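Alternansucrase (Leuconostoc mesenteroides, PDB 6HVG) is a large glycoside hydrolase family 70 enzyme that carries choline-binding-type, putative cell-wall-binding repeats and holds a calcium ion. Local coordinates at residues A1311-I1316 and E1346-T1351. Residues are numbered along the deposited sequence; the frame is centred on the assembly and turned at random.
Sequences AKDTFI and ETSVNT
D1313 and T1347 have the nearest CA atoms across the two segments, 5.8 Å apart, and the touching parts of the backbones, 1313-1315 and 1346-1348, run 93° to one another, so the chains meet crosswise and share no strand ladder. D1313 has positive phi and psi and, with T1314, faces F1326: a G1 beta bulge at the start of strand 1314-1317, which pairs antiparallel with strand 1323-1326. The carboxylate of D1313 reaches the loop 1346-1351 because CG stands anti to the backbone N (chi1 -174°). There D1313 OD2 accepts a weak hydrogen bond from S1348 N, at 3.4 Å and bent to 145°, while OD1 takes its stronger partner elsewhere, the hydroxyl of Y1325. The side chains of D1313 and T1347 slide past each other in opposite directions, and T1347 CG2 lies 3.3 Å from both D1313 O and D1313 OD1, a van der Waals contact. The other branch of T1347 carries OG1 to the edge of the F1315 ring, near its plane, 3.8 Å from F1315 CE1. That ring also meets Y1325 and Y1356, each with planes inclined, so T1347 borders aromatic rings from strands 1314-1317, 1323-1326 and 1354-1357. The S1348 side chain points at the strand segment, its OG 3.7 Å from D1313 O, with no hydrogen bond assigned; S1348 CB is 3.8 Å from D1313 OD2. T1347 N is held separately by N1353 OD1. The contact thus joins a bulged hairpin strand to the loop between strands 1342-1345 and 1354-1357, in the region of the putative cell-wall-binding repeats. With one long hydrogen bond and 204 Å² buried in all, cohesion across it probably rests mostly on van der Waals packing around T1347, the carboxylate being positioned chiefly by Y1325.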
loop_
_atom_site.group_PDB
_atom_site.type_symbol
_atom_site.label_atom_id
_atom_site.label_comp_id
_atom_site.label_asym_id
_atom_site.label_seq_id
_atom_site.Cartn_x
_atom_site.Cartn_y
_atom_site.Cartn_z
ATOM N N ALA A 1311 -17.528 12.574 37.656
ATOM C CA ALA A 1311 -17.115 13.104 36.360
ATOM C C ALA A 1311 -16.703 14.549 36.513
ATOM O O ALA A 1311 -17.505 15.401 36.879
ATOM C CB ALA A 1311 -18.266 12.995 35.351
ATOM N N LYS A 1312 -15.448 14.829 36.223
ATOM C CA LYS A 1312 -14.933 16.202 36.159
ATOM C C LYS A 1312 -14.099 16.377 34.920
ATOM O O LYS A 1312 -13.222 15.559 34.653
ATOM C CB LYS A 1312 -14.036 16.536 37.360
ATOM C CG LYS A 1312 -14.713 16.369 38.687
ATOM C CD LYS A 1312 -13.886 16.951 39.817
ATOM C CE LYS A 1312 -14.693 16.896 41.105
ATOM N NZ LYS A 1312 -13.952 17.415 42.272
ATOM N N ASP A 1313 -14.375 17.450 34.174
ATOM C CA ASP A 1313 -13.596 17.829 33.001
ATOM C C ASP A 1313 -13.553 16.659 32.022
ATOM O O ASP A 1313 -12.496 16.119 31.721
ATOM C CB ASP A 1313 -12.199 18.278 33.436
ATOM C CG ASP A 1313 -11.361 18.822 32.295
ATOM O OD1 ASP A 1313 -11.932 19.351 31.312
ATOM O OD2 ASP A 1313 -10.110 18.735 32.428
ATOM N N THR A 1314 -14.733 16.254 31.577
ATOM C CA THR A 1314 -14.868 15.085 30.736
ATOM C C THR A 1314 -16.224 15.057 30.061
ATOM O O THR A 1314 -17.184 15.623 30.561
ATOM C CB THR A 1314 -14.697 13.800 31.539
ATOM O OG1 THR A 1314 -14.485 12.711 30.658
ATOM C CG2 THR A 1314 -15.921 13.510 32.361
ATOM N N PHE A 1315 -16.285 14.393 28.923
ATOM C CA PHE A 1315 -17.541 14.179 28.207
ATOM C C PHE A 1315 -18.102 12.817 28.612
ATOM O O PHE A 1315 -17.353 11.881 28.809
ATOM C CB PHE A 1315 -17.294 14.219 26.701
ATOM C CG PHE A 1315 -17.193 15.607 26.137
ATOM C CD1 PHE A 1315 -15.997 16.304 26.136
ATOM C CD2 PHE A 1315 -18.309 16.206 25.590
ATOM C CE1 PHE A 1315 -15.924 17.578 25.581
ATOM C CE2 PHE A 1315 -18.245 17.468 25.043
ATOM C CZ PHE A 1315 -17.060 18.158 25.054
ATOM N N ILE A 1316 -19.406 12.727 28.761
ATOM C CA ILE A 1316 -20.063 11.510 29.251
ATOM C C ILE A 1316 -21.301 11.258 28.421
ATOM O O ILE A 1316 -22.051 12.193 28.088
ATOM C CB ILE A 1316 -20.506 11.644 30.731
ATOM C CG1 ILE A 1316 -19.307 11.776 31.670
ATOM C CG2 ILE A 1316 -21.347 10.447 31.155
ATOM C CD1 ILE A 1316 -18.491 10.499 31.861
ATOM N N GLU A 1346 -12.510 23.489 26.879
ATOM C CA GLU A 1346 -11.101 23.075 26.938
ATOM C C GLU A 1346 -10.924 21.919 27.932
ATOM O O GLU A 1346 -11.048 22.148 29.114
ATOM C CB GLU A 1346 -10.235 24.259 27.366
ATOM C CG GLU A 1346 -10.019 25.297 26.260
ATOM C CD GLU A 1346 -9.223 26.534 26.729
ATOM O OE1 GLU A 1346 -9.377 26.955 27.900
ATOM O OE2 GLU A 1346 -8.424 27.087 25.934
ATOM N N THR A 1347 -10.639 20.703 27.445
ATOM C CA THR A 1347 -10.606 19.461 28.251
ATOM C C THR A 1347 -9.228 18.842 28.315
ATOM O O THR A 1347 -8.395 19.085 27.446
ATOM C CB THR A 1347 -11.540 18.361 27.682
ATOM O OG1 THR A 1347 -12.744 18.962 27.240
ATOM C CG2 THR A 1347 -11.935 17.282 28.734
ATOM N N SER A 1348 -9.008 18.018 29.342
ATOM C CA SER A 1348 -7.836 17.133 29.418
ATOM C C SER A 1348 -7.652 16.330 28.126
ATOM O O SER A 1348 -6.529 16.186 27.651
ATOM C CB SER A 1348 -7.937 16.165 30.621
ATOM O OG SER A 1348 -9.078 15.319 30.566
ATOM N N VAL A 1349 -8.755 15.813 27.578
ATOM C CA VAL A 1349 -8.756 15.193 26.265
ATOM C C VAL A 1349 -8.807 16.312 25.213
ATOM O O VAL A 1349 -9.878 16.795 24.894
ATOM C CB VAL A 1349 -9.975 14.248 26.090
ATOM C CG1 VAL A 1349 -9.952 13.592 24.715
ATOM C CG2 VAL A 1349 -10.019 13.188 27.192
ATOM N N ASN A 1350 -7.644 16.701 24.689
ATOM C CA ASN A 1350 -7.460 17.867 23.797
ATOM C C ASN A 1350 -8.160 17.796 22.469
ATOM O O ASN A 1350 -8.538 18.830 21.925
ATOM C CB ASN A 1350 -5.972 18.073 23.486
ATOM C CG ASN A 1350 -5.207 18.611 24.673
ATOM O OD1 ASN A 1350 -5.774 18.843 25.752
ATOM N ND2 ASN A 1350 -3.919 18.811 24.487
ATOM N N THR A 1351 -8.310 16.588 21.933
ATOM C CA THR A 1351 -8.957 16.418 20.647
ATOM C C THR A 1351 -10.407 16.887 20.677
ATOM O O THR A 1351 -10.958 17.340 19.659
ATOM C CB THR A 1351 -8.884 14.959 20.161
ATOM O OG1 THR A 1351 -9.096 14.060 21.261
ATOM C CG2 THR A 1351 -7.556 14.698 19.543
#